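Local coordinates for fructose-bisphosphate aldolase class I (Thermoproteus tenax, PDB 1W8S), which belongs to the DeoC/LacD family of aldolases, enzymes built on a TIM barrel, and holds 1,6-di-O-phosphono-beta-D-fructofuranose in its ligand pocket, at residues 19-24 / 44-49; 26-31 / 59-64. The protein carries 2 engineered substitutions. All blocks are in the same frame, centred on the assembly; numbering follows the deposited sequence.

Interaction 1 (19-24 / 44-49). With FBP (1,6-di-O-phosphono-beta-D-fructofuranose), chain O.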
# COMPACT_ATOMS: atom_id res chain seq x y z
N ILE E 19 -34.60 -17.29 -2.25
CA ILE E 19 -33.61 -18.34 -2.33
C ILE E 19 -32.64 -17.95 -3.43
O ILE E 19 -33.05 -17.73 -4.56
CB ILE E 19 -34.21 -19.72 -2.67
CG1 ILE E 19 -35.28 -20.12 -1.65
CG2 ILE E 19 -33.09 -20.75 -2.71
CD1 ILE E 19 -35.93 -21.45 -1.94
N ILE E 20 -31.37 -17.88 -3.08
CA ILE E 20 -30.31 -17.53 -4.01
C ILE E 20 -29.42 -18.74 -4.13
O ILE E 20 -29.03 -19.29 -3.12
CB ILE E 20 -29.49 -16.35 -3.46
CG1 ILE E 20 -30.36 -15.12 -3.28
CG2 ILE E 20 -28.36 -16.04 -4.41
CD1 ILE E 20 -31.00 -14.68 -4.50
N LEU E 21 -29.13 -19.16 -5.35
CA LEU E 21 -28.25 -20.29 -5.58
C LEU E 21 -26.79 -19.81 -5.69
O LEU E 21 -26.40 -19.14 -6.65
CB LEU E 21 -28.66 -21.07 -6.82
CG LEU E 21 -28.02 -22.44 -7.00
CD1 LEU E 21 -28.33 -23.35 -5.81
CD2 LEU E 21 -28.47 -23.08 -8.29
N ALA E 22 -26.00 -20.15 -4.68
CA ALA E 22 -24.65 -19.65 -4.53
C ALA E 22 -23.70 -20.56 -5.30
O ALA E 22 -23.76 -21.76 -5.16
CB ALA E 22 -24.28 -19.64 -3.07
N TYR E 23 -22.82 -19.98 -6.09
CA TYR E 23 -21.92 -20.73 -6.92
C TYR E 23 -20.57 -20.03 -7.10
O TYR E 23 -20.00 -20.05 -8.19
CB TYR E 23 -22.55 -20.97 -8.26
CG TYR E 23 -21.87 -21.98 -9.12
CD1 TYR E 23 -21.73 -23.29 -8.68
CD2 TYR E 23 -21.42 -21.66 -10.39
CE1 TYR E 23 -21.15 -24.27 -9.49
CE2 TYR E 23 -20.84 -22.64 -11.23
CZ TYR E 23 -20.70 -23.94 -10.75
OH TYR E 23 -20.15 -24.91 -11.53
N ASP E 24 -20.07 -19.42 -6.02
CA ASP E 24 -18.68 -18.92 -6.00
C ASP E 24 -17.69 -19.96 -5.51
O ASP E 24 -16.50 -19.66 -5.37
CB ASP E 24 -18.52 -17.62 -5.17
CG ASP E 24 -19.06 -17.74 -3.74
OD1 ASP E 24 -20.00 -18.55 -3.52
OD2 ASP E 24 -18.63 -17.05 -2.79
N GLU E 44 -23.64 -24.09 -16.72
CA GLU E 44 -24.91 -24.20 -17.45
C GLU E 44 -25.93 -25.02 -16.66
O GLU E 44 -27.10 -24.69 -16.63
CB GLU E 44 -24.72 -24.80 -18.85
CG GLU E 44 -23.80 -23.98 -19.76
CD GLU E 44 -23.71 -24.51 -21.20
OE1 GLU E 44 -23.09 -23.82 -22.03
OE2 GLU E 44 -24.21 -25.62 -21.51
N TYR E 45 -25.47 -26.10 -16.03
CA TYR E 45 -26.32 -26.93 -15.17
C TYR E 45 -26.84 -26.12 -13.99
O TYR E 45 -28.00 -26.21 -13.65
CB TYR E 45 -25.51 -28.13 -14.68
CG TYR E 45 -26.13 -28.90 -13.56
CD1 TYR E 45 -27.11 -29.88 -13.81
CD2 TYR E 45 -25.75 -28.67 -12.26
CE1 TYR E 45 -27.66 -30.59 -12.76
CE2 TYR E 45 -26.29 -29.36 -11.22
CZ TYR E 45 -27.25 -30.31 -11.46
OH TYR E 45 -27.75 -31.00 -10.37
N ILE E 46 -25.97 -25.33 -13.38
CA ILE E 46 -26.36 -24.46 -12.26
C ILE E 46 -27.46 -23.44 -12.64
O ILE E 46 -28.40 -23.21 -11.87
CB ILE E 46 -25.13 -23.73 -11.72
CG1 ILE E 46 -24.11 -24.73 -11.17
CG2 ILE E 46 -25.53 -22.72 -10.64
CD1 ILE E 46 -24.59 -25.56 -10.00
N LEU E 47 -27.35 -22.84 -13.82
CA LEU E 47 -28.39 -21.93 -14.30
C LEU E 47 -29.73 -22.63 -14.55
O LEU E 47 -30.79 -22.11 -14.21
CB LEU E 47 -27.94 -21.23 -15.59
CG LEU E 47 -26.90 -20.13 -15.39
CD1 LEU E 47 -26.28 -19.79 -16.71
CD2 LEU E 47 -27.51 -18.87 -14.77
N ARG E 48 -29.68 -23.82 -15.15
CA ARG E 48 -30.89 -24.58 -15.44
C ARG E 48 -31.57 -24.98 -14.14
O ARG E 48 -32.79 -24.94 -14.03
CB ARG E 48 -30.57 -25.84 -16.24
CG ARG E 48 -30.31 -25.63 -17.73
CD ARG E 48 -30.48 -26.92 -18.57
NE ARG E 48 -29.70 -28.03 -18.01
CZ ARG E 48 -28.40 -28.26 -18.23
NH1 ARG E 48 -27.68 -27.46 -19.03
NH2 ARG E 48 -27.81 -29.29 -17.65
N LEU E 49 -30.76 -25.38 -13.17
CA LEU E 49 -31.23 -25.73 -11.84
C LEU E 49 -31.94 -24.56 -11.14
O LEU E 49 -33.03 -24.73 -10.63
CB LEU E 49 -30.03 -26.21 -11.03
CG LEU E 49 -30.29 -26.82 -9.67
CD1 LEU E 49 -31.23 -28.05 -9.76
CD2 LEU E 49 -28.95 -27.22 -9.03
P1 FBP O . -23.07 -22.85 0.78
O1P FBP O . -22.50 -23.95 -0.02
O2P FBP O . -24.61 -22.94 1.02
O3P FBP O . -22.42 -22.69 2.16
O1 FBP O . -22.82 -21.52 -0.05
C1 FBP O . -23.14 -20.25 0.49
C2 FBP O . -21.84 -19.48 0.77
O2 FBP O . -22.15 -18.22 1.39
C3 FBP O . -20.98 -19.24 -0.48
O3 FBP O . -21.41 -18.17 -1.30
C4 FBP O . -19.62 -18.99 0.17
O4 FBP O . -18.50 -19.22 -0.68
C5 FBP O . -19.63 -20.01 1.29
O5 FBP O . -21.00 -20.19 1.68
C6 FBP O . -18.78 -19.53 2.46
O6 FBP O . -18.89 -20.46 3.53
P2 FBP O . -17.58 -21.16 4.17
O4P FBP O . -17.98 -22.57 4.52
O5P FBP O . -16.41 -21.05 3.19
O6P FBP O . -17.25 -20.52 5.53
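Tyr23, following Ala22 of strand 18-22, and Ile46 of helix 43-53 make a CH-pi contact. Ile46 CG1 stands 3.5 Å from the centroid of the Tyr23 ring, 17° off the ring normal, and is therefore over the face. It is displaced toward the CE1 edge, with Tyr23 CE1 to Ile46 CG1 only 3.4 Å, and Ile46 CD1 reaches the same part of the ring. Tyr23 CG lies anti to the backbone N (chi1 -167°), which carries the ring out from the strand to the helix. The phenol hydroxyl is hydrogen-bonded to Ser40 O and to Arg166 NH2 of the second subunit, so the ring is held at its far end as well as on its face.

The rest of the contact is van der Waals packing, mostly between apolar side chains. Leu21 sends CD2 between the two helix residues that face the strand: Leu21 CD2 is 3.8 Å from Ile46 CG2 and 4.2 Å from Leu49 CD2. The same methyl lies against the helix backbone, 3.6 Å from Ile46 O.

Ala22, between Leu21 and Tyr23, faces the opposite way, its CB packing on the ligand FBP. Asp24 beyond it grips two sugar hydroxyls with separate carboxylate oxygens: FBP O3 donates to Asp24 OD1 at 2.7 Å and FBP O4 to Asp24 OD2 at 3.0 Å. This pair of hydrogen bonds should limit rotation of both the carboxylate and the sugar.

The packing is that of a beta-alpha-beta crossover in a TIM barrel, with helix 43-53 lying outside the parallel strands 18-22 and 57-60. Strand 18-22 is flanked on its other side by strand 227-230, while Val234 and Trp235 of helix 232-235 close over Leu21, Ile46 and Leu49.

Interaction 2 (26-31 / 59-64). With FBP (1,6-di-O-phosphono-beta-D-fructofuranose), chain O.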
# COMPACT_ATOMS: atom_id res chain seq x y z
N GLY E 26 -16.13 -22.46 -6.73
CA GLY E 26 -14.98 -22.82 -7.53
C GLY E 26 -13.68 -22.12 -7.13
O GLY E 26 -12.61 -22.67 -7.27
N ILE E 27 -13.79 -20.88 -6.66
CA ILE E 27 -12.64 -20.15 -6.15
C ILE E 27 -12.50 -20.32 -4.64
O ILE E 27 -11.44 -20.68 -4.17
CB ILE E 27 -12.61 -18.66 -6.62
CG1 ILE E 27 -11.22 -18.04 -6.25
CG2 ILE E 27 -13.67 -17.87 -5.97
CD1 ILE E 27 -10.94 -16.66 -6.80
N GLU E 28 -13.58 -20.18 -3.88
CA GLU E 28 -13.51 -20.23 -2.40
C GLU E 28 -13.04 -21.57 -1.88
O GLU E 28 -12.24 -21.65 -0.93
CB GLU E 28 -14.88 -19.86 -1.78
CG GLU E 28 -15.29 -18.40 -2.01
CD GLU E 28 -14.44 -17.39 -1.27
OE1 GLU E 28 -13.87 -17.72 -0.21
OE2 GLU E 28 -14.34 -16.25 -1.77
N HIS E 29 -13.54 -22.66 -2.49
CA HIS E 29 -13.21 -24.02 -2.04
C HIS E 29 -12.52 -24.87 -3.09
O HIS E 29 -11.89 -25.87 -2.79
CB HIS E 29 -14.48 -24.78 -1.65
CG HIS E 29 -15.26 -24.10 -0.58
ND1 HIS E 29 -16.62 -24.26 -0.44
CD2 HIS E 29 -14.88 -23.27 0.41
CE1 HIS E 29 -17.05 -23.55 0.58
NE2 HIS E 29 -16.01 -22.93 1.11
N GLY E 30 -12.69 -24.52 -4.35
CA GLY E 30 -12.10 -25.30 -5.40
C GLY E 30 -13.04 -26.41 -5.79
O GLY E 30 -14.08 -26.61 -5.14
N PRO E 31 -12.70 -27.12 -6.86
CA PRO E 31 -13.63 -28.07 -7.46
C PRO E 31 -13.79 -29.41 -6.75
O PRO E 31 -14.58 -30.19 -7.26
CB PRO E 31 -13.09 -28.23 -8.89
CG PRO E 31 -11.64 -27.90 -8.82
CD PRO E 31 -11.48 -26.96 -7.67
N VAL E 59 -25.33 -16.51 -7.56
CA VAL E 59 -24.14 -15.74 -7.22
C VAL E 59 -22.97 -16.33 -8.03
O VAL E 59 -22.66 -17.51 -7.86
CB VAL E 59 -23.82 -15.86 -5.72
CG1 VAL E 59 -22.60 -15.05 -5.35
CG2 VAL E 59 -25.01 -15.43 -4.88
N PHE E 60 -22.37 -15.54 -8.91
CA PHE E 60 -21.23 -15.97 -9.73
C PHE E 60 -20.05 -15.00 -9.51
O PHE E 60 -20.26 -13.81 -9.29
CB PHE E 60 -21.53 -15.87 -11.23
CG PHE E 60 -22.47 -16.93 -11.80
CD1 PHE E 60 -22.86 -18.06 -11.10
CD2 PHE E 60 -22.92 -16.78 -13.11
CE1 PHE E 60 -23.71 -18.98 -11.66
CE2 PHE E 60 -23.75 -17.70 -13.70
CZ PHE E 60 -24.15 -18.81 -12.97
N GLN E 61 -18.82 -15.52 -9.61
CA GLN E 61 -17.62 -14.68 -9.82
C GLN E 61 -17.62 -14.19 -11.26
O GLN E 61 -18.31 -14.74 -12.12
CB GLN E 61 -16.34 -15.47 -9.56
CG GLN E 61 -16.22 -16.14 -8.22
CD GLN E 61 -15.80 -15.21 -7.12
OE1 GLN E 61 -15.23 -14.12 -7.37
NE2 GLN E 61 -16.04 -15.64 -5.89
N ARG E 62 -16.82 -13.17 -11.52
CA ARG E 62 -16.80 -12.50 -12.81
C ARG E 62 -16.52 -13.40 -14.00
O ARG E 62 -17.08 -13.19 -15.04
CB ARG E 62 -15.78 -11.37 -12.82
CG ARG E 62 -14.30 -11.84 -12.72
CD ARG E 62 -13.27 -10.73 -13.03
NE ARG E 62 -13.58 -10.06 -14.30
CZ ARG E 62 -13.31 -8.78 -14.54
NH1 ARG E 62 -12.64 -8.05 -13.66
NH2 ARG E 62 -13.66 -8.23 -15.69
N GLY E 63 -15.70 -14.42 -13.83
CA GLY E 63 -15.30 -15.25 -14.97
C GLY E 63 -16.45 -16.16 -15.42
O GLY E 63 -16.66 -16.37 -16.60
N ILE E 64 -17.15 -16.73 -14.44
CA ILE E 64 -18.34 -17.51 -14.71
C ILE E 64 -19.45 -16.64 -15.27
O ILE E 64 -20.14 -17.05 -16.18
CB ILE E 64 -18.83 -18.24 -13.41
CG1 ILE E 64 -17.75 -19.13 -12.81
CG2 ILE E 64 -20.13 -19.00 -13.67
CD1 ILE E 64 -17.31 -20.24 -13.64
P1 FBP O . -23.07 -22.85 0.78
O1P FBP O . -22.50 -23.95 -0.02
O2P FBP O . -24.61 -22.94 1.02
O3P FBP O . -22.42 -22.69 2.16
O1 FBP O . -22.82 -21.52 -0.05
C1 FBP O . -23.14 -20.25 0.49
C2 FBP O . -21.84 -19.48 0.77
O2 FBP O . -22.15 -18.22 1.39
C3 FBP O . -20.98 -19.24 -0.48
O3 FBP O . -21.41 -18.17 -1.30
C4 FBP O . -19.62 -18.99 0.17
O4 FBP O . -18.50 -19.22 -0.68
C5 FBP O . -19.63 -20.01 1.29
O5 FBP O . -21.00 -20.19 1.68
C6 FBP O . -18.78 -19.53 2.46
O6 FBP O . -18.89 -20.46 3.53
P2 FBP O . -17.58 -21.16 4.17
O4P FBP O . -17.98 -22.57 4.52
O5P FBP O . -16.41 -21.05 3.19
O6P FBP O . -17.25 -20.52 5.53
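At the pocket end of the barrel, where the loops after the strands gather round the ligand, Ile27 on the short helix 25-28 packs against Gln61, just before helix 62-68. The branch methyl does the touching: Ile27 CG2 lies 3.6 Å from Gln61 CD and 3.8 Å from Gln61 CG. The two side chains cross at about a right angle. Gln61 bends at its second torsion (chi2 -81°), turning its amide group toward the isoleucine, and its backbone occupies the N-cap position of that helix.

The next two residues of the 26-31 segment face FBP. Glu28 lies alongside the sugar, its CG 3.6 Å from FBP O4, while its OE2 accepts a hydrogen bond from Lys82 N. His29 donates from NE2 to FBP O5P at 2.8 Å, nearly straight at 169°, with the phosphorus P2 close to the plane of the imidazole, at its edge. Asp33 OD2 is hydrogen-bonded to His29 ND1, so this second-shell carboxylate helps to fix the rotation of the ring that meets the phosphate.

Strand 57-60 runs between strands 18-22 and 75-81, with Lys78 of the latter touching Gln61. The second subunit also packs here: its Leu171 on Ile27, its Glu170 on Gln61, and its Tyr163 OH is hydrogen-bonded to Ile27 O.

From the N terminus the chain runs through strand 18-22 into helix 25-28, then a loop leads to helix 43-53 and on to strand 57-60. Interaction 1 closes the loop from the strand to helix 43-53. Interaction 2 starts within that loop and closes beyond it, so the two cross along the chain. Together they span one beta-alpha-beta unit of the barrel, and its parallel strands join them directly: Leu21 O with Val59 N and Tyr23 N with Val59 O, both probable hydrogen bonds, while Asp24 packs on Gln61. Both contacts reach FBP, by way of 19-24 and 26-31, and both border the second subunit.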